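Local coordinates for protein salmonella plasmid virulence: SpvB (Salmonella typhimurium, PDB 6P0X) that is the N-terminal part of a secreted toxin that probably transfers ADP-ribose from NAD(+) to an arginine of host actin, blocking filament assembly, at residues H181-Y186 with V235-T240; P256-Q261 with E301-V306; Q268-L273 with E279-R284; E312-P317 with Q321-R326. All coordinates share one frame; numbering follows the deposited sequence.

Contact 1: residues H181-Y186 with V235-T240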
loop_
_atom_site.group_PDB
_atom_site.type_symbol
_atom_site.label_atom_id
_atom_site.label_comp_id
_atom_site.label_asym_id
_atom_site.label_seq_id
_atom_site.Cartn_x
_atom_site.Cartn_y
_atom_site.Cartn_z
ATOM N N HIS A 181 13.882 -4.409 7.368
ATOM C CA HIS A 181 12.442 -4.362 7.171
ATOM C C HIS A 181 12.007 -3.074 6.483
ATOM O O HIS A 181 12.681 -2.041 6.549
ATOM C CB HIS A 181 11.699 -4.492 8.507
ATOM C CG HIS A 181 11.911 -5.806 9.192
ATOM N ND1 HIS A 181 10.896 -6.722 9.372
ATOM C CD2 HIS A 181 13.016 -6.351 9.754
ATOM C CE1 HIS A 181 11.369 -7.777 10.011
ATOM N NE2 HIS A 181 12.652 -7.578 10.253
ATOM N N ILE A 182 10.863 -3.167 5.809
ATOM C CA ILE A 182 10.102 -2.016 5.332
ATOM C C ILE A 182 8.646 -2.236 5.722
ATOM O O ILE A 182 8.083 -3.301 5.446
ATOM C CB ILE A 182 10.220 -1.822 3.809
ATOM C CG1 ILE A 182 11.670 -1.592 3.390
ATOM C CG2 ILE A 182 9.378 -0.647 3.362
ATOM C CD1 ILE A 182 11.842 -1.528 1.891
ATOM N N TYR A 183 8.040 -1.234 6.356
ATOM C CA TYR A 183 6.670 -1.322 6.848
ATOM C C TYR A 183 5.828 -0.227 6.208
ATOM O O TYR A 183 6.175 0.957 6.289
ATOM C CB TYR A 183 6.638 -1.212 8.377
ATOM C CG TYR A 183 5.252 -1.141 8.977
ATOM C CD1 TYR A 183 4.313 -2.136 8.729
ATOM C CD2 TYR A 183 4.889 -0.092 9.813
ATOM C CE1 TYR A 183 3.045 -2.078 9.282
ATOM C CE2 TYR A 183 3.623 -0.024 10.370
ATOM C CZ TYR A 183 2.705 -1.021 10.102
ATOM O OH TYR A 183 1.445 -0.959 10.654
ATOM N N TYR A 184 4.720 -0.626 5.585
ATOM C CA TYR A 184 3.832 0.283 4.870
ATOM C C TYR A 184 2.572 0.519 5.693
ATOM O O TYR A 184 1.950 -0.436 6.167
ATOM C CB TYR A 184 3.462 -0.287 3.496
ATOM C CG TYR A 184 4.647 -0.524 2.587
ATOM C CD1 TYR A 184 5.402 -1.686 2.690
ATOM C CD2 TYR A 184 5.014 0.412 1.627
ATOM C CE1 TYR A 184 6.485 -1.912 1.863
ATOM C CE2 TYR A 184 6.103 0.196 0.798
ATOM C CZ TYR A 184 6.832 -0.968 0.921
ATOM O OH TYR A 184 7.914 -1.195 0.101
ATOM N N SER A 185 2.200 1.787 5.859
ATOM C CA SER A 185 0.975 2.172 6.546
ATOM C C SER A 185 0.022 2.840 5.563
ATOM O O SER A 185 0.446 3.628 4.712
ATOM C CB SER A 185 1.259 3.125 7.713
ATOM O OG SER A 185 2.282 2.629 8.557
ATOM N N TYR A 186 -1.265 2.529 5.686
ATOM C CA TYR A 186 -2.281 3.091 4.810
ATOM C C TYR A 186 -3.385 3.732 5.639
ATOM O O TYR A 186 -3.691 3.290 6.750
ATOM C CB TYR A 186 -2.875 2.024 3.883
ATOM C CG TYR A 186 -1.846 1.297 3.044
ATOM C CD1 TYR A 186 -1.226 0.144 3.514
ATOM C CD2 TYR A 186 -1.486 1.768 1.788
ATOM C CE1 TYR A 186 -0.283 -0.523 2.752
ATOM C CE2 TYR A 186 -0.544 1.107 1.018
ATOM C CZ TYR A 186 0.055 -0.038 1.506
ATOM O OH TYR A 186 0.991 -0.700 0.745
ATOM N N VAL A 235 8.936 -1.171 16.917
ATOM C CA VAL A 235 10.378 -1.089 16.713
ATOM C C VAL A 235 10.755 0.362 16.433
ATOM O O VAL A 235 9.908 1.202 16.123
ATOM C CB VAL A 235 10.868 -1.989 15.557
ATOM C CG1 VAL A 235 10.401 -3.422 15.750
ATOM C CG2 VAL A 235 10.397 -1.440 14.227
ATOM N N GLN A 236 12.051 0.644 16.535
ATOM C CA GLN A 236 12.581 1.970 16.243
ATOM C C GLN A 236 12.953 2.051 14.768
ATOM O O GLN A 236 13.821 1.306 14.297
ATOM C CB GLN A 236 13.798 2.270 17.119
ATOM C CG GLN A 236 14.553 3.527 16.715
ATOM C CD GLN A 236 15.838 3.709 17.500
ATOM O OE1 GLN A 236 16.152 2.917 18.390
ATOM N NE2 GLN A 236 16.591 4.755 17.173
ATOM N N TRP A 237 12.312 2.965 14.048
ATOM C CA TRP A 237 12.632 3.219 12.652
ATOM C C TRP A 237 13.521 4.448 12.546
ATOM O O TRP A 237 13.333 5.428 13.273
ATOM C CB TRP A 237 11.366 3.432 11.822
ATOM C CG TRP A 237 10.380 2.310 11.886
ATOM C CD1 TRP A 237 9.228 2.272 12.615
ATOM C CD2 TRP A 237 10.450 1.064 11.182
ATOM N NE1 TRP A 237 8.576 1.080 12.410
ATOM C CE2 TRP A 237 9.306 0.321 11.534
ATOM C CE3 TRP A 237 11.369 0.505 10.289
ATOM C CZ2 TRP A 237 9.059 -0.953 11.026
ATOM C CZ3 TRP A 237 11.121 -0.760 9.784
ATOM C CH2 TRP A 237 9.976 -1.474 10.155
ATOM N N LEU A 238 14.485 4.393 11.629
ATOM C CA LEU A 238 15.344 5.537 11.359
ATOM C C LEU A 238 14.817 6.435 10.249
ATOM O O LEU A 238 15.161 7.622 10.218
ATOM C CB LEU A 238 16.757 5.063 11.005
ATOM C CG LEU A 238 17.497 4.311 12.114
ATOM C CD1 LEU A 238 18.923 3.988 11.692
ATOM C CD2 LEU A 238 17.480 5.108 13.410
ATOM N N PHE A 239 13.993 5.905 9.343
ATOM C CA PHE A 239 13.556 6.631 8.158
ATOM C C PHE A 239 12.050 6.499 7.985
ATOM O O PHE A 239 11.489 5.416 8.173
ATOM C CB PHE A 239 14.269 6.115 6.900
ATOM C CG PHE A 239 15.763 6.017 7.045
ATOM C CD1 PHE A 239 16.535 7.159 7.192
ATOM C CD2 PHE A 239 16.395 4.785 7.034
ATOM C CE1 PHE A 239 17.911 7.071 7.325
ATOM C CE2 PHE A 239 17.771 4.692 7.167
ATOM C CZ PHE A 239 18.528 5.836 7.311
ATOM N N THR A 240 11.398 7.605 7.626
ATOM C CA THR A 240 9.963 7.600 7.357
ATOM C C THR A 240 9.682 8.409 6.101
ATOM O O THR A 240 9.953 9.613 6.059
ATOM C CB THR A 240 9.164 8.167 8.535
ATOM O OG1 THR A 240 9.550 7.502 9.744
ATOM C CG2 THR A 240 7.674 7.958 8.304
#
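Trp237 reaches across to His181 and Tyr183, and the far rim of its six-membered ring makes the whole contact. Taken along 235-240, the chain first passes Val235, whose CG2 sits over one face of the Trp237 indole, displaced toward the rim, which would limit its tilt. At Trp237 a chi1 of -56°, with CG opposite the carbonyl carbon, sends the indole toward 181-186. Its CZ2 lies 3.6 Å from Tyr183 CB, and its CH2 is 3.8 Å from His181 CB, so one rim touches two beta carbons that project from the same side of strand 181-188. Beside them Trp237 CZ3 approaches His181 O at 3.8 Å, the carbonyl oxygen standing at the ring edge near its plane. These distances describe van der Waals packing of an indole against an extended strand. Strands 181-188 and 237-244 do not pair directly here: strand 215-218 lies between them in the antiparallel order, and Trp237 spans it, its side chain also resting on Gln215. The His181 imidazole turns away from the indole, stacks on Tyr226 and bonds through NE2 to Ala222 O and through ND1 to Glu173. After Trp237 the chain turns a corner at Leu238, and Thr240 beyond it also rests on Gln215.

Contact 2: residues P256-Q261 with E301-V306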
loop_
_atom_site.group_PDB
_atom_site.type_symbol
_atom_site.label_atom_id
_atom_site.label_comp_id
_atom_site.label_asym_id
_atom_site.label_seq_id
_atom_site.Cartn_x
_atom_site.Cartn_y
_atom_site.Cartn_z
ATOM N N PRO A 256 6.333 21.477 6.843
ATOM C CA PRO A 256 5.317 20.582 7.414
ATOM C C PRO A 256 5.850 19.753 8.576
ATOM O O PRO A 256 6.955 19.207 8.525
ATOM C CB PRO A 256 4.929 19.686 6.230
ATOM C CG PRO A 256 6.079 19.769 5.258
ATOM C CD PRO A 256 6.956 20.932 5.624
ATOM N N ALA A 257 5.039 19.657 9.628
ATOM C CA ALA A 257 5.381 18.887 10.815
ATOM C C ALA A 257 5.197 17.392 10.562
ATOM O O ALA A 257 4.475 16.974 9.655
ATOM C CB ALA A 257 4.528 19.324 12.005
ATOM N N PHE A 258 5.868 16.581 11.387
ATOM C CA PHE A 258 5.791 15.132 11.224
ATOM C C PHE A 258 4.385 14.609 11.502
ATOM O O PHE A 258 3.870 13.769 10.752
ATOM C CB PHE A 258 6.805 14.444 12.140
ATOM C CG PHE A 258 6.852 12.951 11.974
ATOM C CD1 PHE A 258 7.304 12.387 10.793
ATOM C CD2 PHE A 258 6.436 12.110 12.995
ATOM C CE1 PHE A 258 7.346 11.011 10.632
ATOM C CE2 PHE A 258 6.473 10.730 12.839
ATOM C CZ PHE A 258 6.930 10.182 11.657
ATOM N N THR A 259 3.749 15.088 12.567
ATOM C CA THR A 259 2.406 14.661 12.936
ATOM C C THR A 259 1.397 15.689 12.447
ATOM O O THR A 259 1.549 16.887 12.704
ATOM C CB THR A 259 2.281 14.479 14.449
ATOM O OG1 THR A 259 3.129 13.404 14.873
ATOM C CG2 THR A 259 0.842 14.159 14.831
ATOM N N ALA A 260 0.366 15.216 11.754
ATOM C CA ALA A 260 -0.619 16.113 11.169
ATOM C C ALA A 260 -1.519 16.699 12.249
ATOM O O ALA A 260 -2.021 15.977 13.116
ATOM C CB ALA A 260 -1.453 15.371 10.128
ATOM N N GLN A 261 -1.716 18.016 12.198
ATOM C CA GLN A 261 -2.625 18.701 13.108
ATOM C C GLN A 261 -4.007 18.932 12.514
ATOM O O GLN A 261 -4.951 19.194 13.269
ATOM C CB GLN A 261 -2.032 20.048 13.541
ATOM N N GLU A 301 16.171 15.807 18.364
ATOM C CA GLU A 301 14.750 15.874 18.059
ATOM C C GLU A 301 14.302 14.530 17.507
ATOM O O GLU A 301 15.072 13.822 16.853
ATOM C CB GLU A 301 14.431 16.994 17.060
ATOM C CG GLU A 301 15.132 16.857 15.718
ATOM C CD GLU A 301 14.804 17.995 14.767
ATOM O OE1 GLU A 301 13.943 18.833 15.111
ATOM O OE2 GLU A 301 15.406 18.048 13.675
ATOM N N ALA A 302 13.041 14.187 17.776
ATOM C CA ALA A 302 12.521 12.890 17.352
ATOM C C ALA A 302 12.428 12.790 15.832
ATOM O O ALA A 302 12.717 11.733 15.257
ATOM C CB ALA A 302 11.156 12.637 17.991
ATOM N N ASP A 303 12.033 13.873 15.165
ATOM C CA ASP A 303 11.741 13.845 13.738
ATOM C C ASP A 303 12.448 15.000 13.047
ATOM O O ASP A 303 12.324 16.152 13.474
ATOM C CB ASP A 303 10.230 13.928 13.497
ATOM C CG ASP A 303 9.440 13.057 14.455
ATOM O OD1 ASP A 303 9.678 11.830 14.481
ATOM O OD2 ASP A 303 8.593 13.600 15.197
ATOM N N THR A 304 13.193 14.688 11.984
ATOM C CA THR A 304 13.975 15.675 11.241
ATOM C C THR A 304 13.590 15.612 9.770
ATOM O O THR A 304 13.861 14.612 9.097
ATOM C CB THR A 304 15.474 15.430 11.409
ATOM O OG1 THR A 304 15.835 15.585 12.787
ATOM C CG2 THR A 304 16.263 16.420 10.568
ATOM N N LEU A 305 12.969 16.677 9.270
ATOM C CA LEU A 305 12.618 16.756 7.860
ATOM C C LEU A 305 13.861 17.085 7.045
ATOM O O LEU A 305 14.563 18.061 7.331
ATOM C CB LEU A 305 11.543 17.816 7.633
ATOM C CG LEU A 305 11.175 18.135 6.185
ATOM C CD1 LEU A 305 10.606 16.900 5.499
ATOM C CD2 LEU A 305 10.196 19.298 6.115
ATOM N N VAL A 306 14.133 16.273 6.028
ATOM C CA VAL A 306 15.317 16.451 5.207
ATOM C C VAL A 306 14.971 16.845 3.774
ATOM O O VAL A 306 15.767 17.533 3.122
ATOM C CB VAL A 306 16.216 15.197 5.233
ATOM C CG1 VAL A 306 16.528 14.806 6.677
ATOM C CG2 VAL A 306 15.557 14.052 4.505
#
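Phe258 and Asp303 form the tight part of this contact, a carboxylate laid on an aromatic ring. The two planes are only 25° apart, and Asp303 OD1 stands 3.6 Å above the ring plane, displaced toward the rim. Asp303 OD2 approaches Phe258 CD2 to 3.4 Å, while the beta carbons of the two residues are 3.7 Å apart (Phe258 CB to Asp303 CB). With CG anti to N (chi1 -176°), the Phe258 ring extends from the loop to meet the acid. A second, purely apolar touch is narrower: Pro256 CD meets Leu305 CD2 at 3.7 Å, the two side chains crossing at about a right angle. The looser side lies at Glu301 and Ala302, which are exposed, and there Thr304 OG1 donates to Glu301 OE2 at 2.7 Å within its own segment. Asp303 OD1 also has a weak hydrogen bond from His294 ND1, which may help to position the carboxylate. The loop 256-261 thus lies against Asp303 and Leu305: Phe258 meets Phe292 and His294 edge-to-face and packs on Thr240 and Val242 of strand 237-244, while Leu305 rests on Phe292 of strand 288-293.

Contact 3: residues Q268-L273 with E279-R284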
loop_
_atom_site.group_PDB
_atom_site.type_symbol
_atom_site.label_atom_id
_atom_site.label_comp_id
_atom_site.label_asym_id
_atom_site.label_seq_id
_atom_site.Cartn_x
_atom_site.Cartn_y
_atom_site.Cartn_z
ATOM N N GLN A 268 -11.556 18.630 -5.647
ATOM C CA GLN A 268 -12.660 19.191 -6.411
ATOM C C GLN A 268 -13.284 18.189 -7.368
ATOM O O GLN A 268 -14.412 18.409 -7.820
ATOM C CB GLN A 268 -12.188 20.413 -7.200
ATOM C CG GLN A 268 -11.890 21.622 -6.347
ATOM C CD GLN A 268 -11.434 22.807 -7.171
ATOM O OE1 GLN A 268 -11.998 23.096 -8.225
ATOM N NE2 GLN A 268 -10.410 23.500 -6.694
ATOM N N ASP A 269 -12.586 17.098 -7.684
ATOM C CA ASP A 269 -13.037 16.125 -8.678
ATOM C C ASP A 269 -13.161 14.726 -8.076
ATOM O O ASP A 269 -12.505 13.783 -8.533
ATOM C CB ASP A 269 -12.091 16.117 -9.878
ATOM C CG ASP A 269 -10.667 15.710 -9.507
ATOM O OD1 ASP A 269 -10.225 15.998 -8.372
ATOM O OD2 ASP A 269 -9.999 15.079 -10.353
ATOM N N PRO A 270 -14.015 14.543 -7.072
ATOM C CA PRO A 270 -14.162 13.207 -6.488
ATOM C C PRO A 270 -14.859 12.267 -7.459
ATOM O O PRO A 270 -15.665 12.683 -8.295
ATOM C CB PRO A 270 -15.014 13.456 -5.238
ATOM C CG PRO A 270 -15.820 14.662 -5.575
ATOM C CD PRO A 270 -15.055 15.470 -6.589
ATOM N N PHE A 271 -14.531 10.983 -7.348
ATOM C CA PHE A 271 -15.117 9.986 -8.234
ATOM C C PHE A 271 -15.167 8.645 -7.520
ATOM O O PHE A 271 -14.498 8.430 -6.506
ATOM C CB PHE A 271 -14.338 9.867 -9.551
ATOM C CG PHE A 271 -12.931 9.369 -9.382
ATOM C CD1 PHE A 271 -11.904 10.246 -9.070
ATOM C CD2 PHE A 271 -12.632 8.023 -9.544
ATOM C CE1 PHE A 271 -10.608 9.791 -8.916
ATOM C CE2 PHE A 271 -11.335 7.560 -9.393
ATOM C CZ PHE A 271 -10.322 8.447 -9.077
ATOM N N SER A 272 -15.960 7.732 -8.080
ATOM C CA SER A 272 -16.148 6.413 -7.500
ATOM C C SER A 272 -15.856 5.330 -8.531
ATOM O O SER A 272 -16.105 5.500 -9.726
ATOM C CB SER A 272 -17.574 6.250 -6.963
ATOM O OG SER A 272 -17.772 7.052 -5.813
ATOM N N LEU A 273 -15.333 4.210 -8.037
ATOM C CA LEU A 273 -15.004 3.029 -8.824
ATOM C C LEU A 273 -15.856 1.859 -8.350
ATOM O O LEU A 273 -16.118 1.719 -7.149
ATOM C CB LEU A 273 -13.520 2.677 -8.701
ATOM C CG LEU A 273 -12.544 3.803 -9.039
ATOM C CD1 LEU A 273 -11.145 3.469 -8.538
ATOM C CD2 LEU A 273 -12.534 4.062 -10.543
ATOM N N GLU A 279 -18.544 0.138 -3.807
ATOM C CA GLU A 279 -18.113 1.493 -4.120
ATOM C C GLU A 279 -16.750 1.774 -3.503
ATOM O O GLU A 279 -16.489 1.438 -2.343
ATOM C CB GLU A 279 -19.141 2.516 -3.624
ATOM C CG GLU A 279 -18.732 3.977 -3.826
ATOM C CD GLU A 279 -19.906 4.952 -3.747
ATOM O OE1 GLU A 279 -19.749 6.117 -4.182
ATOM O OE2 GLU A 279 -20.979 4.565 -3.232
ATOM N N ILE A 280 -15.874 2.383 -4.296
ATOM C CA ILE A 280 -14.586 2.882 -3.832
ATOM C C ILE A 280 -14.525 4.341 -4.258
ATOM O O ILE A 280 -14.328 4.637 -5.439
ATOM C CB ILE A 280 -13.406 2.090 -4.404
ATOM C CG1 ILE A 280 -13.520 0.612 -4.021
ATOM C CG2 ILE A 280 -12.091 2.676 -3.925
ATOM C CD1 ILE A 280 -12.377 -0.234 -4.551
ATOM N N ARG A 281 -14.708 5.256 -3.311
ATOM C CA ARG A 281 -14.757 6.680 -3.606
ATOM C C ARG A 281 -13.444 7.335 -3.200
ATOM O O ARG A 281 -12.868 7.000 -2.161
ATOM C CB ARG A 281 -15.930 7.341 -2.877
ATOM C CG ARG A 281 -16.183 8.788 -3.259
ATOM C CD ARG A 281 -17.660 9.136 -3.114
ATOM N NE ARG A 281 -17.980 10.479 -3.601
ATOM C CZ ARG A 281 -18.157 10.792 -4.882
ATOM N NH1 ARG A 281 -18.033 9.862 -5.823
ATOM N NH2 ARG A 281 -18.452 12.039 -5.226
ATOM N N LEU A 282 -12.964 8.263 -4.029
ATOM C CA LEU A 282 -11.706 8.959 -3.780
ATOM C C LEU A 282 -11.980 10.442 -3.576
ATOM O O LEU A 282 -12.512 11.110 -4.470
ATOM C CB LEU A 282 -10.713 8.754 -4.926
ATOM C CG LEU A 282 -9.891 7.463 -4.886
ATOM C CD1 LEU A 282 -10.704 6.290 -5.419
ATOM C CD2 LEU A 282 -8.588 7.624 -5.657
ATOM N N HIS A 283 -11.606 10.954 -2.404
ATOM C CA HIS A 283 -11.738 12.368 -2.085
ATOM C C HIS A 283 -10.396 13.067 -1.941
ATOM O O HIS A 283 -10.368 14.288 -1.756
ATOM C CB HIS A 283 -12.532 12.551 -0.784
ATOM C CG HIS A 283 -13.993 12.252 -0.908
ATOM N ND1 HIS A 283 -14.865 13.066 -1.600
ATOM C CD2 HIS A 283 -14.742 11.238 -0.410
ATOM C CE1 HIS A 283 -16.086 12.564 -1.529
ATOM N NE2 HIS A 283 -16.038 11.453 -0.813
ATOM N N ARG A 284 -9.287 12.338 -2.015
ATOM C CA ARG A 284 -7.995 12.870 -1.616
ATOM C C ARG A 284 -7.045 12.963 -2.802
ATOM O O ARG A 284 -7.146 12.201 -3.773
ATOM C CB ARG A 284 -7.357 12.006 -0.515
ATOM C CG ARG A 284 -8.289 11.690 0.649
ATOM C CD ARG A 284 -8.994 12.936 1.170
ATOM N NE ARG A 284 -10.208 12.590 1.907
ATOM C CZ ARG A 284 -11.009 13.474 2.495
ATOM N NH1 ARG A 284 -12.094 13.061 3.137
ATOM N NH2 ARG A 284 -10.728 14.770 2.446
HETATM O O HOH W 1 -19.093 12.328 -8.211
#
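Ser272 and Arg281 meet because the arginine leaves its strand with CG anti to N (chi1 -172°) and stays extended to NE, which carries the guanidinium over the neighbouring strand, while Ser272 OG lies beside its own backbone N (chi1 -70°). Arg281 NH1 then donates to Ser272 OG at 2.8 Å, the oxygen lying close to the guanidinium plane. Ser272 OG donates to the anti lone pair of Glu279 OE1 at 2.7 Å, giving a hydrogen-bonded chain from arginine through serine to carboxylate. Pro270 CB covers one guanidinium face, and a water accepts from Arg281 NH2.

The backbones form a short antiparallel hairpin. Phe271 and Leu282 are a hydrogen-bonded pair, with Leu282 N to Phe271 O at 2.9 Å, as are Leu273 and Ile280, whose two bonds run both ways; Ser272 and Arg281 form the non-hydrogen-bonded pair between them. On the face opposite the polar chain, Leu282 CB sits over the Phe271 ring, and Leu273 CD1 meets Leu282 CD1 at 4.2 Å. Leu273 and Ile280 on this apolar face touch a bound acrylic acid.

Each charge also has an outside partner, Arg203 for Glu279 and Glu200 for Arg281. Accepting from Arg281 and donating to Glu279 fixes the rotation of the Ser272 hydroxyl, and the nearby arginines probably favour the ionised form of Glu279.

Contact 4: residues E312-P317 with Q321-R326. With AKR (acrylic acid), chain E.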
loop_
_atom_site.group_PDB
_atom_site.type_symbol
_atom_site.label_atom_id
_atom_site.label_comp_id
_atom_site.label_asym_id
_atom_site.label_seq_id
_atom_site.Cartn_x
_atom_site.Cartn_y
_atom_site.Cartn_z
ATOM N N GLU A 312 2.249 20.625 -7.301
ATOM C CA GLU A 312 1.264 21.637 -7.647
ATOM C C GLU A 312 0.338 21.069 -8.712
ATOM O O GLU A 312 0.810 20.514 -9.717
ATOM C CB GLU A 312 1.939 22.913 -8.154
ATOM C CG GLU A 312 2.963 23.504 -7.201
ATOM C CD GLU A 312 3.591 24.774 -7.740
ATOM O OE1 GLU A 312 2.842 25.649 -8.227
ATOM O OE2 GLU A 312 4.833 24.897 -7.680
ATOM N N TYR A 313 -0.967 21.252 -8.507
ATOM C CA TYR A 313 -2.006 20.684 -9.350
ATOM C C TYR A 313 -2.844 21.785 -9.978
ATOM O O TYR A 313 -3.024 22.862 -9.401
ATOM C CB TYR A 313 -2.957 19.780 -8.556
ATOM C CG TYR A 313 -2.372 18.479 -8.075
ATOM C CD1 TYR A 313 -2.368 17.354 -8.889
ATOM C CD2 TYR A 313 -1.850 18.364 -6.795
ATOM C CE1 TYR A 313 -1.845 16.158 -8.449
ATOM C CE2 TYR A 313 -1.327 17.175 -6.345
ATOM C CZ TYR A 313 -1.326 16.073 -7.177
ATOM O OH TYR A 313 -0.804 14.882 -6.736
ATOM N N ASP A 314 -3.376 21.491 -11.161
ATOM C CA ASP A 314 -4.476 22.266 -11.726
ATOM C C ASP A 314 -5.753 21.595 -11.239
ATOM O O ASP A 314 -6.135 20.536 -11.740
ATOM C CB ASP A 314 -4.407 22.291 -13.249
ATOM C CG ASP A 314 -3.284 23.163 -13.773
ATOM O OD1 ASP A 314 -2.991 24.208 -13.152
ATOM O OD2 ASP A 314 -2.691 22.801 -14.813
ATOM N N GLU A 315 -6.413 22.195 -10.252
ATOM C CA GLU A 315 -7.612 21.607 -9.669
ATOM C C GLU A 315 -8.851 22.246 -10.268
ATOM O O GLU A 315 -8.957 23.475 -10.331
ATOM C CB GLU A 315 -7.675 21.751 -8.150
ATOM C CG GLU A 315 -6.884 20.735 -7.368
ATOM C CD GLU A 315 -7.460 20.552 -5.970
ATOM O OE1 GLU A 315 -6.850 21.037 -4.995
ATOM O OE2 GLU A 315 -8.548 19.940 -5.859
ATOM N N ASN A 316 -9.785 21.405 -10.687
ATOM C CA ASN A 316 -11.087 21.845 -11.159
ATOM C C ASN A 316 -12.063 20.691 -10.976
ATOM O O ASN A 316 -11.641 19.546 -10.768
ATOM C CB ASN A 316 -11.014 22.306 -12.627
ATOM C CG ASN A 316 -10.735 21.173 -13.591
ATOM O OD1 ASN A 316 -11.531 20.248 -13.734
ATOM N ND2 ASN A 316 -9.587 21.237 -14.257
ATOM N N PRO A 317 -13.372 20.957 -11.022
ATOM C CA PRO A 317 -14.338 19.870 -10.794
ATOM C C PRO A 317 -14.335 18.794 -11.871
ATOM O O PRO A 317 -14.807 17.684 -11.599
ATOM C CB PRO A 317 -15.687 20.601 -10.746
ATOM C CG PRO A 317 -15.339 22.011 -10.369
ATOM C CD PRO A 317 -14.021 22.281 -11.020
ATOM N N GLN A 321 -5.087 17.821 -12.668
ATOM C CA GLN A 321 -3.881 17.475 -13.409
ATOM C C GLN A 321 -2.668 18.056 -12.698
ATOM O O GLN A 321 -2.657 19.241 -12.349
ATOM C CB GLN A 321 -3.946 18.006 -14.846
ATOM C CG GLN A 321 -2.793 17.551 -15.726
ATOM C CD GLN A 321 -2.887 16.084 -16.091
ATOM O OE1 GLN A 321 -3.961 15.588 -16.429
ATOM N NE2 GLN A 321 -1.764 15.380 -16.019
ATOM N N LEU A 322 -1.648 17.227 -12.500
ATOM C CA LEU A 322 -0.406 17.710 -11.914
ATOM C C LEU A 322 0.276 18.664 -12.884
ATOM O O LEU A 322 0.448 18.348 -14.066
ATOM C CB LEU A 322 0.527 16.546 -11.584
ATOM C CG LEU A 322 1.897 16.972 -11.047
ATOM C CD1 LEU A 322 1.817 17.222 -9.548
ATOM C CD2 LEU A 322 2.974 15.944 -11.370
ATOM N N CYS A 323 0.660 19.832 -12.392
ATOM C CA CYS A 323 1.295 20.819 -13.247
ATOM C C CYS A 323 2.729 21.135 -12.860
ATOM O O CYS A 323 3.498 21.562 -13.728
ATOM C CB CYS A 323 0.471 22.119 -13.273
ATOM S SG CYS A 323 0.314 22.960 -11.687
ATOM N N ALA A 324 3.123 20.944 -11.600
ATOM C CA ALA A 324 4.500 21.263 -11.242
ATOM C C ALA A 324 4.944 20.417 -10.058
ATOM O O ALA A 324 4.124 19.874 -9.318
ATOM C CB ALA A 324 4.670 22.756 -10.928
ATOM N N ALA A 325 6.262 20.314 -9.887
ATOM C CA ALA A 325 6.828 19.600 -8.752
ATOM C C ALA A 325 8.221 20.141 -8.472
ATOM O O ALA A 325 8.959 20.480 -9.401
ATOM C CB ALA A 325 6.887 18.093 -9.008
ATOM N N ARG A 326 8.575 20.220 -7.189
ATOM C CA ARG A 326 9.938 20.598 -6.818
ATOM C C ARG A 326 10.236 20.129 -5.403
ATOM O O ARG A 326 9.326 19.936 -4.596
ATOM C CB ARG A 326 10.160 22.109 -6.936
ATOM C CG ARG A 326 8.951 22.926 -6.556
ATOM C CD ARG A 326 9.250 23.875 -5.426
ATOM N NE ARG A 326 8.075 24.670 -5.092
ATOM C CZ ARG A 326 8.109 25.801 -4.397
ATOM N NH1 ARG A 326 9.267 26.281 -3.964
ATOM N NH2 ARG A 326 6.985 26.457 -4.143
HETATM C CA AKR E . 5.200 27.521 -11.357
HETATM C CB AKR E . 5.592 28.281 -12.361
HETATM C C AKR E . 5.970 27.529 -10.037
HETATM O O AKR E . 6.520 26.479 -9.609
HETATM O OXT AKR E . 6.058 28.595 -9.373
#
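Strands 312-314 and 321-326 run antiparallel, 140° between their directions, with a classic beta bulge in which Cys323 and Ala324 both face Glu312. Glu312 O accepts from Cys323 N at 2.8 Å and from Ala324 N at 3.0 Å, so two donors grip one oxygen and the register slips by a residue. Beyond the bulge Asp314 and Gln321 exchange backbone bonds, and within it Glu312 N also donates to Ala324 O.

Tyr313 and Leu322 face each other as the non-hydrogen-bonded pair. Leu322 CD1 lies over the tyrosine ring, 4.1 Å from its centroid and 17° off the normal, a CH-pi contact. The tyrosine hydroxyl itself bonds to Cys286 O. At the bulge, Cys323 SG takes the position between N and the carbonyl carbon (chi1 63°), which sets the sulfur beside the Glu312 backbone, 3.2 Å from Glu312 O. On the face that carries Glu312, Asp314 and Ala324, Asp314 OD2 comes to 3.6 Å from Cys323 CB. Glu312 OE2 lies 3.0 Å from atom O of an acrylic acid, while Arg326 NE stays 4.2 Å from Glu312 OE2, beyond a salt bridge.

This surface hairpin joins strands 304-314 and 321-328, the last two of the chain. Leu322 and Ala325 pack on Leu311 of the former, Tyr313 reaches Phe45, and Glu315 ties the loop to Arg287.

Contact 1 is buried, contacts 2 and 3 are partly buried, and contact 4 lies at the surface. The two long-range contacts, 1 and 2, rest mainly on side-chain packing, without hydrogen bonds between their segments, and touch each other through Thr240 CG2 and Phe258 CE1, 3.9 Å apart. Contacts 3 and 4 are hairpins whose backbone bonds carry the pairing, one regular and with a charged hydrogen-bonded network, the other bulged. Strand 304-314 serves contact 2 near one end and contact 4 near the other. Contact 3, a separate two-stranded sheet within the loop closed by contact 2, meets contact 4 through Gln268, whose N probably bonds to Glu315 OE2 and whose side chain lies against Asn316 and Pro317, and through Asp269.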